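Local coordinates for protein BIFUNCTIONAL PROTEIN Proline utilization A (PutA) (Corynebacterium freiburgense, PDB 5UX5) that oxidises proline to glutamate in two coupled steps, probably pairing an FAD-dependent proline dehydrogenase with an NAD-dependent aldehyde dehydrogenase in one chain, at residues R15-L20 against N329-M334; E532-D537 against A630-R635; K548-A553 against H757-T762. All blocks are in the same frame, centred on the assembly; numbering follows the deposited sequence.

From the N terminus, contact 1 comes first: helix 16-31 is met again some 300 residues later by helix 323-337 of the proline dehydrogenase region, and this loop is closed before the others open. Contact 2 starts at residues 532-537 and contact 3 at 548-553; the first is completed at 630-635 and the second only at 757-762, so these two cross. Their centres lie 20 Å apart, with nearest atoms about 6 Å apart, and both belong to the aldehyde dehydrogenase region, where helices 535-544 and 550-574 follow each other. Contact 1 is remote, its centre 50 Å from that of contact 2 and 45 Å from that of contact 3.

Contact 1. Residues R15-L20 against N329-M334; sequences RDLENL and NFLRMM
With chi1 of Leu331 at -63°, CG stands beside the backbone N and opposite the carbonyl carbon, and the part of the residue nearest to Leu17 is CB, which lies 4.1 Å from Leu17 CD1. Met334 arrives differently: its chain runs extended to SD, and a final turn at chi3 of 69° brings CE to 4.4 Å from the same Leu17 CD1. One leucine methyl therefore carries the whole touch. All three atoms that meet are carbons, and the modest extent follows from a CA-CA distance of 8.7 Å between Leu17 and Leu331 and 97 Å² of buried surface. In fold terms, helix 323-337 belongs to the connection from strand 293-298 to its parallel neighbour 345-350 in the proline dehydrogenase TIM barrel, and the N-terminal helix 16-31 packs against it. Helices 354-367 and 438-450 also pack on Leu331, whose side chain is about 10 Å from the bound FAD. Asp16 and Glu18, next to Leu17, form salt bridges with Arg367 and Arg451. Arg332, whose CB points away from residues 15-20, grips one oxygen side-on with its guanidinium: Asn329 OD1 receives Arg332 NE at 3.0 Å, in the carbonyl plane, and Arg332 NH2 at 2.6 Å from well above that plane. Asn329 ND2 in turn donates to Ala266 O, which helps to fix the rotation of the amide.

Contact 2. Residues E532-D537 against A630-R635; sequences ENIRQD and ALTALR
Around the touch of Ile534 on Ala633, two guanidinium groups are flanked within their own segments. The Arg535 guanidinium holds the carboxylate of Glu532 at its edge and in its plane. Its NE reaches Glu532 OE1 at 2.8 Å and its NH2 reaches Glu532 OE2 at 3.1 Å, each donor on the syn lone pair and each N-H nearly straight (173° and 174°). This paired side-on salt bridge holds the two groups nearly coplanar; Arg535 NH1 forms a salt bridge with Asp554, and NH2 also bonds to Ser558 OG. On the other segment, Leu631 CG lies 4.1 Å above one face of the Arg635 guanidinium, offset toward its rim, while NH1 and NH2 bond to Ile639 O and Val644 O.

Neither arginine crosses the interface; Ile534 does. Its chi1 of 57° puts CG1 between the backbone N and the carbonyl carbon, and from there the chain runs out to CD1, which meets Ala633 CB at 3.4 Å. The same methyl lies 3.9 Å from Thr632 OG1, a hydroxyl hydrogen-bonded to Val629 O. Ile534 is both the first residue to leave the helical conformation of 517-533 and the N-cap of 535-544, so the point of contact is the break between two helices.

Helix 624-636 links the adjacent parallel strands 614-618 and 644-646 as a beta-alpha-beta crossover, consistent with the Rossmann-type NAD-binding domain of aldehyde dehydrogenases. Helix 599-611 packs on Ala630 and Leu634, helix 517-533 also meets Ala633 and Leu634, and helix 550-574 lies against Glu532 and Arg535.

Contact 3. Residues K548-A553 against H757-T762; sequences KTIAEA and HELSTT
Lys548 meets His757 through the backbone alone: Lys548 O lies 4.5 Å from His757 N, too far for a hydrogen bond. Its side chain, about 13 Å from the bound NAD, runs the other way, and NZ forms a salt bridge with Glu556 and bonds to Asn595 O. Thr549 follows and does two jobs. Its chi1 of 65° sets OG1 between the backbone N and the carbonyl carbon, where it caps helix 550-574 by accepting from Glu552 N at 3.3 Å. The other branch, CG2, meets Thr761 CG2 at 3.7 Å and lies equally near Thr761 O. Next, Ile550 reaches across with CD1 to Leu759 CD2, 4.0 Å away, the two side chains meeting at a slant. Leu759 sits within the type I beta turn from Glu758 to Thr761, closed by Thr761 N bonding to Glu758 O at 2.8 Å. Ile550 also packs on Trp200, and Leu759 O has a weak bond to Asn198, so this corner of the aldehyde dehydrogenase region adjoins the proline dehydrogenase region. Farther on, Glu552 forms a salt bridge with Lys724, and Ala553 N bonds to Thr549 O at 2.7 Å. The side-chain contacts are thus mostly between methyl groups, while Thr761 OG1 is occupied by Tyr755 O; polar bonds shape each side internally, and the join itself rests mainly on apolar packing.

Contact 1. Residues R15-L20 against N329-M334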
loop_
_atom_site.group_PDB
_atom_site.type_symbol
_atom_site.label_atom_id
_atom_site.label_comp_id
_atom_site.label_asym_id
_atom_site.label_seq_id
_atom_site.Cartn_x
_atom_site.Cartn_y
_atom_site.Cartn_z
ATOM N N ARG A 15 39.259 20.035 -14.903
ATOM C CA ARG A 15 38.613 20.993 -15.795
ATOM C C ARG A 15 38.605 20.548 -17.261
ATOM O O ARG A 15 38.483 21.392 -18.152
ATOM C CB ARG A 15 39.268 22.372 -15.657
ATOM C CG ARG A 15 39.308 22.905 -14.241
ATOM C CD ARG A 15 38.688 24.290 -14.095
ATOM N NE ARG A 15 38.962 25.170 -15.229
ATOM C CZ ARG A 15 38.129 26.126 -15.646
ATOM N NH1 ARG A 15 36.951 26.322 -15.021
ATOM N NH2 ARG A 15 38.466 26.875 -16.697
ATOM N N ASP A 16 38.728 19.249 -17.547
ATOM C CA ASP A 16 38.731 18.820 -18.945
ATOM C C ASP A 16 37.423 19.195 -19.638
ATOM O O ASP A 16 37.431 19.748 -20.742
ATOM C CB ASP A 16 39.013 17.319 -19.040
ATOM C CG ASP A 16 40.427 16.977 -18.622
ATOM O OD1 ASP A 16 41.321 17.829 -18.817
ATOM O OD2 ASP A 16 40.650 15.873 -18.083
ATOM N N LEU A 17 36.284 18.911 -19.002
ATOM C CA LEU A 17 34.993 19.282 -19.586
ATOM C C LEU A 17 34.898 20.791 -19.845
ATOM O O LEU A 17 34.405 21.215 -20.898
ATOM C CB LEU A 17 33.852 18.817 -18.672
ATOM C CG LEU A 17 33.308 17.425 -18.950
ATOM C CD1 LEU A 17 32.126 17.151 -18.075
ATOM C CD2 LEU A 17 32.875 17.358 -20.392
ATOM N N GLU A 18 35.325 21.622 -18.888
ATOM C CA GLU A 18 35.335 23.066 -19.136
ATOM C C GLU A 18 36.161 23.429 -20.366
ATOM O O GLU A 18 35.759 24.294 -21.154
ATOM C CB GLU A 18 35.833 23.836 -17.907
ATOM C CG GLU A 18 34.719 24.096 -16.882
ATOM C CD GLU A 18 34.661 23.097 -15.755
ATOM O OE1 GLU A 18 33.861 23.324 -14.826
ATOM O OE2 GLU A 18 35.363 22.067 -15.815
ATOM N N ASN A 19 37.305 22.774 -20.567
ATOM C CA ASN A 19 38.127 23.121 -21.716
ATOM C C ASN A 19 37.543 22.581 -23.017
ATOM O O ASN A 19 37.626 23.248 -24.057
ATOM C CB ASN A 19 39.559 22.609 -21.521
ATOM C CG ASN A 19 40.271 23.249 -20.323
ATOM O OD1 ASN A 19 40.030 24.417 -19.967
ATOM N ND2 ASN A 19 41.157 22.474 -19.690
ATOM N N LEU A 20 36.890 21.423 -22.975
ATOM C CA LEU A 20 36.362 20.818 -24.192
ATOM C C LEU A 20 34.988 21.347 -24.560
ATOM O O LEU A 20 34.474 20.999 -25.627
ATOM C CB LEU A 20 36.300 19.294 -24.029
ATOM C CG LEU A 20 37.603 18.562 -23.675
ATOM C CD1 LEU A 20 37.334 17.106 -23.503
ATOM C CD2 LEU A 20 38.691 18.745 -24.746
ATOM N N ASN A 329 24.754 15.067 -13.131
ATOM C CA ASN A 329 25.321 13.837 -12.600
ATOM C C ASN A 329 25.731 12.889 -13.720
ATOM O O ASN A 329 26.688 12.125 -13.569
ATOM C CB ASN A 329 24.310 13.168 -11.662
ATOM C CG ASN A 329 24.933 12.070 -10.815
ATOM O OD1 ASN A 329 26.046 12.220 -10.318
ATOM N ND2 ASN A 329 24.211 10.974 -10.630
ATOM N N PHE A 330 25.002 12.900 -14.836
ATOM C CA PHE A 330 25.414 12.115 -15.989
ATOM C C PHE A 330 26.811 12.535 -16.433
ATOM O O PHE A 330 27.665 11.693 -16.717
ATOM C CB PHE A 330 24.386 12.288 -17.108
ATOM C CG PHE A 330 24.401 11.211 -18.153
ATOM C CD1 PHE A 330 23.725 10.023 -17.953
ATOM C CD2 PHE A 330 25.083 11.391 -19.354
ATOM C CE1 PHE A 330 23.727 9.038 -18.945
ATOM C CE2 PHE A 330 25.086 10.416 -20.334
ATOM C CZ PHE A 330 24.402 9.250 -20.132
ATOM N N LEU A 331 27.078 13.842 -16.447
ATOM C CA LEU A 331 28.416 14.307 -16.792
ATOM C C LEU A 331 29.419 13.993 -15.690
ATOM O O LEU A 331 30.582 13.704 -15.982
ATOM C CB LEU A 331 28.398 15.801 -17.090
ATOM C CG LEU A 331 27.574 16.277 -18.286
ATOM C CD1 LEU A 331 27.381 17.764 -18.183
ATOM C CD2 LEU A 331 28.318 16.022 -19.546
ATOM N N ARG A 332 29.008 14.064 -14.417
ATOM C CA ARG A 332 29.952 13.742 -13.345
ATOM C C ARG A 332 30.375 12.279 -13.398
ATOM O O ARG A 332 31.561 11.961 -13.244
ATOM C CB ARG A 332 29.377 14.069 -11.970
ATOM C CG ARG A 332 30.324 13.695 -10.822
ATOM C CD ARG A 332 29.813 14.137 -9.443
ATOM N NE ARG A 332 28.466 13.622 -9.191
ATOM C CZ ARG A 332 27.779 13.754 -8.054
ATOM N NH1 ARG A 332 28.293 14.393 -7.022
ATOM N NH2 ARG A 332 26.558 13.249 -7.954
ATOM N N MET A 333 29.426 11.372 -13.616
ATOM C CA MET A 333 29.791 9.964 -13.626
ATOM C C MET A 333 30.662 9.623 -14.824
ATOM O O MET A 333 31.620 8.852 -14.707
ATOM C CB MET A 333 28.545 9.088 -13.579
ATOM C CG MET A 333 27.731 9.303 -12.319
ATOM S SD MET A 333 26.668 7.907 -11.905
ATOM C CE MET A 333 25.666 7.822 -13.352
ATOM N N MET A 334 30.345 10.196 -15.979
ATOM C CA MET A 334 31.183 10.050 -17.162
ATOM C C MET A 334 32.601 10.543 -16.884
ATOM O O MET A 334 33.589 9.830 -17.114
ATOM C CB MET A 334 30.533 10.844 -18.284
ATOM C CG MET A 334 31.143 10.806 -19.604
ATOM S SD MET A 334 30.105 11.930 -20.535
ATOM C CE MET A 334 30.575 13.438 -19.755
#

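Contact 2. Residues E532-D537 against A630-R635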
loop_
_atom_site.group_PDB
_atom_site.type_symbol
_atom_site.label_atom_id
_atom_site.label_comp_id
_atom_site.label_asym_id
_atom_site.label_seq_id
_atom_site.Cartn_x
_atom_site.Cartn_y
_atom_site.Cartn_z
ATOM N N GLU A 532 7.305 5.551 18.153
ATOM C CA GLU A 532 8.312 5.536 17.092
ATOM C C GLU A 532 9.663 5.022 17.598
ATOM O O GLU A 532 10.320 4.236 16.912
ATOM C CB GLU A 532 8.446 6.941 16.492
ATOM C CG GLU A 532 9.280 7.004 15.237
ATOM C CD GLU A 532 8.742 6.109 14.119
ATOM O OE1 GLU A 532 9.298 4.988 13.952
ATOM O OE2 GLU A 532 7.764 6.520 13.425
ATOM N N ASN A 533 10.055 5.408 18.825
ATOM C CA ASN A 533 11.331 4.997 19.410
ATOM C C ASN A 533 11.412 3.489 19.632
ATOM O O ASN A 533 12.511 2.925 19.637
ATOM C CB ASN A 533 11.560 5.716 20.739
ATOM C CG ASN A 533 11.651 7.209 20.584
ATOM O OD1 ASN A 533 11.991 7.717 19.517
ATOM N ND2 ASN A 533 11.297 7.930 21.638
ATOM N N ILE A 534 10.292 2.834 19.896
ATOM C CA ILE A 534 10.274 1.392 20.070
ATOM C C ILE A 534 9.688 0.676 18.846
ATOM O O ILE A 534 9.247 -0.471 18.959
ATOM C CB ILE A 534 9.556 0.979 21.363
ATOM C CG1 ILE A 534 8.131 1.519 21.393
ATOM C CG2 ILE A 534 10.321 1.393 22.578
ATOM C CD1 ILE A 534 7.361 0.979 22.547
ATOM N N ARG A 535 9.713 1.318 17.666
ATOM C CA ARG A 535 9.226 0.641 16.468
ATOM C C ARG A 535 9.893 -0.715 16.306
ATOM O O ARG A 535 9.239 -1.700 15.947
ATOM C CB ARG A 535 9.464 1.488 15.206
ATOM C CG ARG A 535 9.088 0.709 13.942
ATOM C CD ARG A 535 9.250 1.470 12.632
ATOM N NE ARG A 535 8.474 2.706 12.589
ATOM C CZ ARG A 535 7.305 2.838 11.971
ATOM N NH1 ARG A 535 6.758 1.801 11.351
ATOM N NH2 ARG A 535 6.679 4.011 11.986
ATOM N N GLN A 536 11.190 -0.803 16.619
ATOM C CA GLN A 536 11.855 -2.079 16.426
ATOM C C GLN A 536 11.521 -3.076 17.515
ATOM O O GLN A 536 11.426 -4.276 17.234
ATOM C CB GLN A 536 13.361 -1.873 16.301
ATOM C CG GLN A 536 13.739 -1.685 14.859
ATOM C CD GLN A 536 14.705 -0.562 14.646
ATOM O OE1 GLN A 536 15.891 -0.637 15.018
ATOM N NE2 GLN A 536 14.200 0.516 14.042
ATOM N N ASP A 537 11.325 -2.616 18.747
ATOM C CA ASP A 537 10.788 -3.508 19.766
ATOM C C ASP A 537 9.390 -3.999 19.375
ATOM O O ASP A 537 9.058 -5.176 19.578
ATOM C CB ASP A 537 10.765 -2.807 21.124
ATOM C CG ASP A 537 12.145 -2.483 21.633
ATOM O OD1 ASP A 537 12.826 -3.421 22.092
ATOM O OD2 ASP A 537 12.547 -1.296 21.589
ATOM N N ALA A 630 3.772 -2.534 23.771
ATOM C CA ALA A 630 3.159 -1.242 23.446
ATOM C C ALA A 630 2.937 -0.397 24.697
ATOM O O ALA A 630 3.172 0.819 24.684
ATOM C CB ALA A 630 1.830 -1.444 22.722
ATOM N N LEU A 631 2.535 -1.025 25.804
ATOM C CA LEU A 631 2.237 -0.244 27.000
ATOM C C LEU A 631 3.453 0.535 27.486
ATOM O O LEU A 631 3.295 1.625 28.056
ATOM C CB LEU A 631 1.715 -1.142 28.124
ATOM C CG LEU A 631 1.022 -0.307 29.212
ATOM C CD1 LEU A 631 -0.238 0.277 28.612
ATOM C CD2 LEU A 631 0.731 -1.094 30.485
ATOM N N THR A 632 4.673 0.015 27.259
ATOM C CA THR A 632 5.852 0.708 27.775
ATOM C C THR A 632 6.030 2.073 27.112
ATOM O O THR A 632 6.577 2.986 27.737
ATOM C CB THR A 632 7.136 -0.146 27.621
ATOM O OG1 THR A 632 7.477 -0.331 26.240
ATOM C CG2 THR A 632 6.973 -1.492 28.237
ATOM N N ALA A 633 5.542 2.245 25.871
ATOM C CA ALA A 633 5.606 3.555 25.227
ATOM C C ALA A 633 4.653 4.548 25.892
ATOM O O ALA A 633 5.032 5.689 26.171
ATOM C CB ALA A 633 5.282 3.430 23.745
ATOM N N LEU A 634 3.407 4.125 26.154
ATOM C CA LEU A 634 2.453 4.998 26.831
ATOM C C LEU A 634 3.016 5.445 28.165
ATOM O O LEU A 634 2.855 6.607 28.570
ATOM C CB LEU A 634 1.114 4.282 27.038
ATOM C CG LEU A 634 0.420 3.730 25.794
ATOM C CD1 LEU A 634 -1.063 3.422 25.982
ATOM C CD2 LEU A 634 0.595 4.748 24.717
ATOM N N ARG A 635 3.685 4.527 28.865
ATOM C CA ARG A 635 4.239 4.864 30.168
ATOM C C ARG A 635 5.394 5.847 30.024
ATOM O O ARG A 635 5.436 6.871 30.719
ATOM C CB ARG A 635 4.641 3.593 30.910
ATOM C CG ARG A 635 3.472 2.626 31.115
ATOM C CD ARG A 635 2.554 3.181 32.167
ATOM N NE ARG A 635 1.480 2.275 32.568
ATOM C CZ ARG A 635 0.184 2.520 32.413
ATOM N NH1 ARG A 635 -0.226 3.637 31.845
ATOM N NH2 ARG A 635 -0.706 1.650 32.835
#

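Contact 3. Residues K548-A553 against H757-T762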
loop_
_atom_site.group_PDB
_atom_site.type_symbol
_atom_site.label_atom_id
_atom_site.label_comp_id
_atom_site.label_asym_id
_atom_site.label_seq_id
_atom_site.Cartn_x
_atom_site.Cartn_y
_atom_site.Cartn_z
ATOM N N LYS A 548 3.394 -12.083 12.367
ATOM C CA LYS A 548 3.311 -11.235 11.183
ATOM C C LYS A 548 4.687 -11.045 10.545
ATOM O O LYS A 548 5.711 -11.041 11.227
ATOM C CB LYS A 548 2.717 -9.869 11.560
ATOM C CG LYS A 548 1.462 -10.004 12.407
ATOM C CD LYS A 548 0.704 -8.687 12.597
ATOM C CE LYS A 548 0.262 -8.122 11.270
ATOM N NZ LYS A 548 -0.771 -7.093 11.359
ATOM N N THR A 549 4.706 -10.861 9.228
ATOM C CA THR A 549 5.935 -10.425 8.576
ATOM C C THR A 549 6.202 -8.955 8.881
ATOM O O THR A 549 5.319 -8.220 9.323
ATOM C CB THR A 549 5.862 -10.621 7.062
ATOM O OG1 THR A 549 4.853 -9.765 6.491
ATOM C CG2 THR A 549 5.574 -12.087 6.715
ATOM N N ILE A 550 7.450 -8.536 8.676
ATOM C CA ILE A 550 7.771 -7.116 8.762
ATOM C C ILE A 550 6.904 -6.307 7.803
ATOM O O ILE A 550 6.397 -5.218 8.146
ATOM C CB ILE A 550 9.260 -6.889 8.486
ATOM C CG1 ILE A 550 10.119 -7.585 9.525
ATOM C CG2 ILE A 550 9.577 -5.435 8.521
ATOM C CD1 ILE A 550 11.567 -7.149 9.433
ATOM N N ALA A 551 6.713 -6.817 6.585
ATOM C CA ALA A 551 5.987 -6.037 5.596
ATOM C C ALA A 551 4.562 -5.766 6.056
ATOM O O ALA A 551 3.967 -4.747 5.676
ATOM C CB ALA A 551 6.001 -6.739 4.235
ATOM N N GLU A 552 4.013 -6.643 6.895
ATOM C CA GLU A 552 2.680 -6.461 7.447
ATOM C C GLU A 552 2.711 -5.739 8.788
ATOM O O GLU A 552 1.869 -4.875 9.053
ATOM C CB GLU A 552 1.990 -7.820 7.610
ATOM C CG GLU A 552 1.642 -8.522 6.311
ATOM C CD GLU A 552 0.419 -7.941 5.633
ATOM O OE1 GLU A 552 -0.412 -7.325 6.333
ATOM O OE2 GLU A 552 0.273 -8.113 4.403
ATOM N N ALA A 553 3.694 -6.034 9.633
ATOM C CA ALA A 553 3.707 -5.428 10.959
ATOM C C ALA A 553 4.149 -3.958 10.934
ATOM O O ALA A 553 3.643 -3.161 11.727
ATOM C CB ALA A 553 4.594 -6.255 11.882
ATOM N N HIS A 757 8.698 -14.379 11.454
ATOM C CA HIS A 757 10.016 -13.955 11.904
ATOM C C HIS A 757 11.130 -14.376 10.942
ATOM O O HIS A 757 12.310 -14.164 11.247
ATOM C CB HIS A 757 10.302 -14.510 13.301
ATOM C CG HIS A 757 10.423 -16.001 13.340
ATOM N ND1 HIS A 757 9.418 -16.822 13.814
ATOM C CD2 HIS A 757 11.409 -16.827 12.915
ATOM C CE1 HIS A 757 9.792 -18.085 13.714
ATOM N NE2 HIS A 757 10.993 -18.114 13.164
ATOM N N GLU A 758 10.780 -14.957 9.797
ATOM C CA GLU A 758 11.738 -15.334 8.764
ATOM C C GLU A 758 11.671 -14.315 7.631
ATOM O O GLU A 758 10.668 -14.249 6.917
ATOM C CB GLU A 758 11.444 -16.743 8.241
ATOM C CG GLU A 758 11.951 -17.884 9.126
ATOM C CD GLU A 758 13.472 -17.861 9.345
ATOM O OE1 GLU A 758 14.208 -17.269 8.522
ATOM O OE2 GLU A 758 13.936 -18.438 10.354
ATOM N N LEU A 759 12.759 -13.568 7.431
ATOM C CA LEU A 759 12.774 -12.472 6.458
ATOM C C LEU A 759 12.277 -12.877 5.077
ATOM O O LEU A 759 11.685 -12.051 4.370
ATOM C CB LEU A 759 14.183 -11.905 6.332
ATOM C CG LEU A 759 14.689 -11.149 7.552
ATOM C CD1 LEU A 759 16.201 -10.910 7.445
ATOM C CD2 LEU A 759 13.928 -9.831 7.616
ATOM N N SER A 760 12.484 -14.133 4.680
ATOM C CA SER A 760 12.121 -14.563 3.336
ATOM C C SER A 760 10.639 -14.818 3.176
ATOM O O SER A 760 10.174 -14.864 2.032
ATOM C CB SER A 760 12.876 -15.834 2.948
ATOM O OG SER A 760 12.702 -16.849 3.910
ATOM N N THR A 761 9.910 -15.009 4.287
ATOM C CA THR A 761 8.458 -15.185 4.265
ATOM C C THR A 761 7.762 -14.019 3.572
ATOM O O THR A 761 7.962 -12.848 3.933
ATOM C CB THR A 761 7.896 -15.309 5.695
ATOM O OG1 THR A 761 8.459 -16.433 6.371
ATOM C CG2 THR A 761 6.415 -15.499 5.654
ATOM N N THR A 762 6.904 -14.353 2.607
ATOM C CA THR A 762 6.018 -13.387 1.987
ATOM C C THR A 762 4.545 -13.686 2.241
ATOM O O THR A 762 3.700 -12.855 1.885
ATOM C CB THR A 762 6.294 -13.298 0.468
ATOM O OG1 THR A 762 6.431 -14.607 -0.097
ATOM C CG2 THR A 762 7.589 -12.564 0.230
#